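Local coordinates for ParM protein (Staphylococcus aureus, PDB 3JS6) that probably assembles into dynamic actin-like filaments that segregate plasmid DNA, at residues V96-G101 against L137-I143; Y87-K93 against K132-L136. All coordinates share one frame; numbering follows the deposited sequence.

Running from the N terminus, the chain first passes through residues 87-93, where a short 3-10 turn leads into helix 90-104, and then along the same helix through 96-101. It next forms strand 111-120 and reaches helix 128-137, where 132-136 closes contact 2 back onto 87-93. Directly afterwards 137-143 leaves this helix, enters strand 141-145 and closes contact 1 on 96-101. The two closures therefore cross rather than nest, and their centres lie about 11 Å apart. Contact 2 joins two helices, while contact 1 ties the first of them to strand 141-145 of the mixed sheet. They meet where Arg141 NH2 lies 3.0 Å from Leu136 O.

Contact 1: residues V96-G101 against L137-I143; sequences VECSIG and LNKSRLI
Arg141 NE donates to Glu97 OE1 at 2.9 Å, meeting the oxygen's syn lone pair, although the acceptor sits 26° out of the guanidinium plane. OE2 of Glu97 faces Arg141 NH2 in the same salt bridge, so the two groups pair by both branches; the modelled length of this second bond is too short to be trusted. The carboxylate is twisted 39° from the guanidinium. Glu97 bends at CG (chi2 -57°), and this turns its buried carboxylate from the helix flank to the arginine. Arg141 bends at chi2 and chi3, and NH1 also makes a weak bond to Leu137 O at the end of the preceding helix. Its flat group is sandwiched: Ile100 CD1 covers one face, 3.3 Å from NH1 of Arg141, and the CG of Lys139 rests over the other. The ammonium of Lys139 stays near the carboxylate, NZ 4.1 Å from Glu97 OE2, a distance that would add some electrostatic help without a salt bridge. Apolar contacts flank the ion pair. Val96 CG1 meets Leu137 CD2 at 3.8 Å, the two side chains crossing at about a right angle, and Ile143 pushes CD1 to 3.8 Å from Gly101 CA. Ile100 also reaches Met7 and Leu9 of strand 4-11, while Ile143 packs on Phe54. Helix 90-104 packs on the mixed sheet through these side chains, consistent with the N-terminal domain of the actin-like fold.

Contact 2: residues Y87-K93 against K132-L136; sequences YDIKSFK and KFEKL
Tyr87 and Phe133 form the close-packed part of this contact: Tyr87 CE2 sits 3.5 Å above the Phe133 ring, displaced toward its rim, with the ring planes 44° apart. Phe133 CG lies anti to the backbone N (chi1 -171°), which swings the ring toward Tyr87 and toward Phe92. Phe92 presents its edge to Phe133, whose CE2 is 4.0 Å from Phe92 CZ and in the plane of the Phe92 ring. Leu136 CD1 lies at the edges of the Tyr87 and Phe92 rings, and Leu136 CD2 is squeezed to 3.4 Å from Lys93 CD, tighter than usual for two carbons. The aromatic cluster joins the 3-10 turn and the first turn of helix 90-104 to helix 128-137 within the N-terminal domain of this actin-like protein. Behind it lies the sheet: Phe133 touches Thr118 and Met120 of strand 111-120, and Phe92 makes an edge-to-face contact with Phe11. Tyr87 OH is hydrogen-bonded to Glu124. On the solvent side the packing gives way to charge. Lys132 NZ reaches Asp88 OD2 at 2.6 Å in a salt bridge that uses the syn lone pair of the oxygen, and the lysine's bend at chi3 (-62°) brings its tip round to the carboxylate. Lys132 CD runs close to the other oxygen, 3.4 Å from Asp88 OD1. A second, long and weak ion pair links Lys132 to Asp128.

Contact 1: residues V96-G101 against L137-I143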
loop_
_atom_site.group_PDB
_atom_site.type_symbol
_atom_site.label_atom_id
_atom_site.label_comp_id
_atom_site.label_asym_id
_atom_site.label_seq_id
_atom_site.Cartn_x
_atom_site.Cartn_y
_atom_site.Cartn_z
ATOM N N VAL A 96 1.931 -5.220 -12.016
ATOM C CA VAL A 96 2.279 -6.353 -11.151
ATOM C C VAL A 96 3.622 -6.968 -11.585
ATOM O O VAL A 96 4.500 -7.212 -10.746
ATOM C CB VAL A 96 1.160 -7.424 -11.170
ATOM C CG1 VAL A 96 1.631 -8.698 -10.436
ATOM C CG2 VAL A 96 -0.083 -6.878 -10.486
ATOM N N GLU A 97 3.796 -7.216 -12.887
ATOM C CA GLU A 97 5.065 -7.777 -13.368
ATOM C C GLU A 97 6.277 -6.865 -13.056
ATOM O O GLU A 97 7.325 -7.360 -12.633
ATOM C CB GLU A 97 5.036 -8.040 -14.884
ATOM C CG GLU A 97 4.015 -9.076 -15.342
ATOM C CD GLU A 97 4.202 -10.407 -14.663
ATOM O OE1 GLU A 97 5.342 -10.901 -14.661
ATOM O OE2 GLU A 97 3.213 -10.949 -14.126
ATOM N N CYS A 98 6.163 -5.553 -13.294
ATOM C CA CYS A 98 7.288 -4.639 -12.994
ATOM C C CYS A 98 7.615 -4.563 -11.492
ATOM O O CYS A 98 8.775 -4.404 -11.109
ATOM C CB CYS A 98 6.992 -3.223 -13.515
ATOM S SG CYS A 98 6.835 -3.190 -15.316
ATOM N N SER A 99 6.582 -4.644 -10.660
ATOM C CA SER A 99 6.730 -4.584 -9.207
ATOM C C SER A 99 7.442 -5.862 -8.752
ATOM O O SER A 99 8.372 -5.837 -7.942
ATOM C CB SER A 99 5.349 -4.472 -8.547
ATOM O OG SER A 99 4.740 -3.233 -8.884
ATOM N N ILE A 100 7.010 -6.987 -9.287
ATOM C CA ILE A 100 7.667 -8.237 -8.940
ATOM C C ILE A 100 9.110 -8.156 -9.441
ATOM O O ILE A 100 10.053 -8.520 -8.733
ATOM C CB ILE A 100 6.926 -9.435 -9.573
ATOM C CG1 ILE A 100 5.634 -9.689 -8.772
ATOM C CG2 ILE A 100 7.853 -10.656 -9.620
ATOM C CD1 ILE A 100 4.716 -10.757 -9.352
ATOM N N GLY A 101 9.290 -7.641 -10.655
ATOM C CA GLY A 101 10.627 -7.522 -11.209
ATOM C C GLY A 101 11.575 -6.656 -10.389
ATOM O O GLY A 101 12.758 -6.992 -10.238
ATOM N N LEU A 137 -0.575 -13.572 -9.786
ATOM C CA LEU A 137 0.601 -13.707 -8.924
ATOM C C LEU A 137 1.313 -15.048 -8.954
ATOM O O LEU A 137 2.545 -15.122 -9.021
ATOM C CB LEU A 137 0.190 -13.411 -7.484
ATOM C CG LEU A 137 -0.383 -12.011 -7.268
ATOM C CD1 LEU A 137 -0.923 -11.889 -5.823
ATOM C CD2 LEU A 137 0.700 -10.966 -7.549
ATOM N N ASN A 138 0.528 -16.114 -8.916
ATOM C CA ASN A 138 1.095 -17.446 -8.874
ATOM C C ASN A 138 1.518 -18.052 -10.196
ATOM O O ASN A 138 0.797 -18.877 -10.757
ATOM C CB ASN A 138 0.130 -18.395 -8.182
ATOM C CG ASN A 138 0.846 -19.479 -7.442
ATOM O OD1 ASN A 138 1.901 -19.930 -7.876
ATOM N ND2 ASN A 138 0.289 -19.907 -6.312
ATOM N N LYS A 139 2.699 -17.651 -10.674
ATOM C CA LYS A 139 3.259 -18.172 -11.913
ATOM C C LYS A 139 4.726 -17.807 -12.047
ATOM O O LYS A 139 5.209 -16.871 -11.413
ATOM C CB LYS A 139 2.494 -17.651 -13.138
ATOM C CG LYS A 139 2.623 -16.170 -13.403
ATOM C CD LYS A 139 1.759 -15.765 -14.593
ATOM C CE LYS A 139 1.669 -14.246 -14.720
ATOM N NZ LYS A 139 0.770 -13.843 -15.822
ATOM N N SER A 140 5.433 -18.568 -12.867
ATOM C CA SER A 140 6.838 -18.322 -13.108
ATOM C C SER A 140 6.947 -17.312 -14.217
ATOM O O SER A 140 6.030 -17.179 -15.015
ATOM C CB SER A 140 7.545 -19.611 -13.553
ATOM O OG SER A 140 7.823 -20.431 -12.435
ATOM N N ARG A 141 8.062 -16.587 -14.256
ATOM C CA ARG A 141 8.236 -15.646 -15.353
ATOM C C ARG A 141 9.663 -15.173 -15.484
ATOM O O ARG A 141 10.407 -15.154 -14.518
ATOM C CB ARG A 141 7.315 -14.445 -15.177
ATOM C CG ARG A 141 7.584 -13.564 -13.967
ATOM C CD ARG A 141 6.656 -13.979 -12.827
ATOM N NE ARG A 141 5.397 -13.226 -12.915
ATOM C CZ ARG A 141 4.476 -13.112 -11.951
ATOM N NH1 ARG A 141 4.667 -13.713 -10.779
ATOM N NH2 ARG A 141 3.365 -12.401 -12.166
ATOM N N LEU A 142 10.046 -14.808 -16.690
ATOM C CA LEU A 142 11.370 -14.289 -16.951
ATOM C C LEU A 142 11.225 -12.768 -17.049
ATOM O O LEU A 142 10.443 -12.246 -17.858
ATOM C CB LEU A 142 11.912 -14.810 -18.283
ATOM C CG LEU A 142 13.256 -14.148 -18.642
ATOM C CD1 LEU A 142 14.309 -14.648 -17.669
ATOM C CD2 LEU A 142 13.672 -14.473 -20.079
ATOM N N ILE A 143 11.962 -12.049 -16.224
ATOM C CA ILE A 143 11.886 -10.600 -16.293
ATOM C C ILE A 143 13.306 -10.072 -16.387
ATOM O O ILE A 143 14.191 -10.479 -15.635
ATOM C CB ILE A 143 11.201 -9.987 -15.047
ATOM C CG1 ILE A 143 9.756 -10.475 -14.956
ATOM C CG2 ILE A 143 11.255 -8.446 -15.117
ATOM C CD1 ILE A 143 9.067 -9.984 -13.720
#

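Contact 2: residues Y87-K93 against K132-L136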
loop_
_atom_site.group_PDB
_atom_site.type_symbol
_atom_site.label_atom_id
_atom_site.label_comp_id
_atom_site.label_asym_id
_atom_site.label_seq_id
_atom_site.Cartn_x
_atom_site.Cartn_y
_atom_site.Cartn_z
ATOM N N TYR A 87 -7.948 -6.337 -12.187
ATOM C CA TYR A 87 -7.234 -7.623 -12.353
ATOM C C TYR A 87 -7.208 -8.114 -13.801
ATOM O O TYR A 87 -6.333 -8.886 -14.172
ATOM C CB TYR A 87 -7.806 -8.718 -11.398
ATOM C CG TYR A 87 -7.788 -8.167 -9.995
ATOM C CD1 TYR A 87 -8.969 -7.711 -9.396
ATOM C CD2 TYR A 87 -6.608 -8.086 -9.282
ATOM C CE1 TYR A 87 -8.974 -7.173 -8.138
ATOM C CE2 TYR A 87 -6.589 -7.504 -8.014
ATOM C CZ TYR A 87 -7.779 -7.042 -7.457
ATOM O OH TYR A 87 -7.771 -6.447 -6.212
ATOM N N ASP A 88 -8.157 -7.649 -14.606
ATOM C CA ASP A 88 -8.233 -8.070 -16.002
ATOM C C ASP A 88 -7.743 -6.985 -16.951
ATOM O O ASP A 88 -7.828 -7.150 -18.162
ATOM C CB ASP A 88 -9.671 -8.434 -16.381
ATOM C CG ASP A 88 -10.207 -9.593 -15.576
ATOM O OD1 ASP A 88 -9.577 -10.680 -15.595
ATOM O OD2 ASP A 88 -11.261 -9.412 -14.925
ATOM N N ILE A 89 -7.236 -5.874 -16.415
ATOM C CA ILE A 89 -6.767 -4.792 -17.278
ATOM C C ILE A 89 -5.258 -4.844 -17.455
ATOM O O ILE A 89 -4.519 -4.961 -16.484
ATOM C CB ILE A 89 -7.162 -3.393 -16.717
ATOM C CG1 ILE A 89 -8.676 -3.318 -16.478
ATOM C CG2 ILE A 89 -6.741 -2.300 -17.693
ATOM C CD1 ILE A 89 -9.497 -3.577 -17.699
ATOM N N LYS A 90 -4.821 -4.737 -18.706
ATOM C CA LYS A 90 -3.403 -4.762 -19.087
ATOM C C LYS A 90 -2.529 -3.894 -18.193
ATOM O O LYS A 90 -1.479 -4.329 -17.732
ATOM C CB LYS A 90 -3.270 -4.298 -20.536
ATOM C CG LYS A 90 -1.891 -3.860 -20.942
ATOM C CD LYS A 90 -1.083 -5.004 -21.473
ATOM C CE LYS A 90 0.163 -4.469 -22.147
ATOM N NZ LYS A 90 -0.183 -3.583 -23.264
ATOM N N SER A 91 -2.968 -2.661 -17.985
ATOM C CA SER A 91 -2.317 -1.663 -17.138
ATOM C C SER A 91 -1.846 -2.251 -15.796
ATOM O O SER A 91 -0.678 -2.134 -15.384
ATOM C CB SER A 91 -3.342 -0.554 -16.835
ATOM O OG SER A 91 -2.714 0.604 -16.369
ATOM N N PHE A 92 -2.792 -2.851 -15.092
ATOM C CA PHE A 92 -2.507 -3.416 -13.785
ATOM C C PHE A 92 -1.663 -4.667 -13.892
ATOM O O PHE A 92 -0.744 -4.869 -13.089
ATOM C CB PHE A 92 -3.811 -3.722 -13.037
ATOM C CG PHE A 92 -3.595 -4.287 -11.654
ATOM C CD1 PHE A 92 -3.720 -5.651 -11.418
ATOM C CD2 PHE A 92 -3.266 -3.454 -10.598
ATOM C CE1 PHE A 92 -3.526 -6.177 -10.143
ATOM C CE2 PHE A 92 -3.070 -3.976 -9.317
ATOM C CZ PHE A 92 -3.202 -5.342 -9.096
ATOM N N LYS A 93 -1.968 -5.520 -14.862
ATOM C CA LYS A 93 -1.168 -6.725 -15.018
ATOM C C LYS A 93 0.296 -6.378 -15.260
ATOM O O LYS A 93 1.176 -7.045 -14.728
ATOM C CB LYS A 93 -1.708 -7.597 -16.152
ATOM C CG LYS A 93 -3.043 -8.232 -15.780
ATOM C CD LYS A 93 -3.517 -9.264 -16.788
ATOM C CE LYS A 93 -4.132 -8.639 -18.010
ATOM N NZ LYS A 93 -4.736 -9.709 -18.848
ATOM N N LYS A 132 -8.740 -14.447 -9.594
ATOM C CA LYS A 132 -7.988 -13.868 -10.697
ATOM C C LYS A 132 -6.703 -13.171 -10.243
ATOM O O LYS A 132 -5.727 -13.159 -10.973
ATOM C CB LYS A 132 -8.866 -12.879 -11.470
ATOM C CG LYS A 132 -9.960 -13.578 -12.281
ATOM C CD LYS A 132 -10.817 -12.602 -13.096
ATOM C CE LYS A 132 -11.558 -11.623 -12.205
ATOM N NZ LYS A 132 -12.464 -10.747 -13.006
ATOM N N PHE A 133 -6.699 -12.588 -9.046
ATOM C CA PHE A 133 -5.489 -11.898 -8.566
ATOM C C PHE A 133 -4.448 -12.968 -8.244
ATOM O O PHE A 133 -3.285 -12.850 -8.623
ATOM C CB PHE A 133 -5.819 -11.091 -7.318
ATOM C CG PHE A 133 -4.710 -10.177 -6.850
ATOM C CD1 PHE A 133 -4.751 -9.650 -5.560
ATOM C CD2 PHE A 133 -3.691 -9.781 -7.703
ATOM C CE1 PHE A 133 -3.797 -8.736 -5.119
ATOM C CE2 PHE A 133 -2.733 -8.867 -7.283
ATOM C CZ PHE A 133 -2.785 -8.344 -5.989
ATOM N N GLU A 134 -4.868 -14.019 -7.543
ATOM C CA GLU A 134 -3.941 -15.081 -7.202
ATOM C C GLU A 134 -3.414 -15.723 -8.481
ATOM O O GLU A 134 -2.277 -16.196 -8.519
ATOM C CB GLU A 134 -4.611 -16.111 -6.267
ATOM C CG GLU A 134 -4.928 -17.468 -6.879
ATOM C CD GLU A 134 -3.694 -18.319 -7.179
ATOM O OE1 GLU A 134 -2.882 -18.571 -6.253
ATOM O OE2 GLU A 134 -3.552 -18.745 -8.348
ATOM N N LYS A 135 -4.223 -15.748 -9.539
ATOM C CA LYS A 135 -3.749 -16.325 -10.797
ATOM C C LYS A 135 -2.691 -15.420 -11.464
ATOM O O LYS A 135 -1.786 -15.888 -12.152
ATOM C CB LYS A 135 -4.913 -16.548 -11.765
ATOM C CG LYS A 135 -5.492 -17.944 -11.720
ATOM C CD LYS A 135 -6.554 -18.139 -12.804
ATOM C CE LYS A 135 -5.992 -17.802 -14.191
ATOM N NZ LYS A 135 -7.000 -17.932 -15.294
ATOM N N LEU A 136 -2.810 -14.117 -11.270
ATOM C CA LEU A 136 -1.827 -13.221 -11.842
ATOM C C LEU A 136 -0.493 -13.433 -11.103
ATOM O O LEU A 136 0.565 -13.487 -11.711
ATOM C CB LEU A 136 -2.268 -11.764 -11.662
ATOM C CG LEU A 136 -3.409 -11.184 -12.503
ATOM C CD1 LEU A 136 -3.750 -9.766 -12.000
ATOM C CD2 LEU A 136 -2.996 -11.140 -13.979
#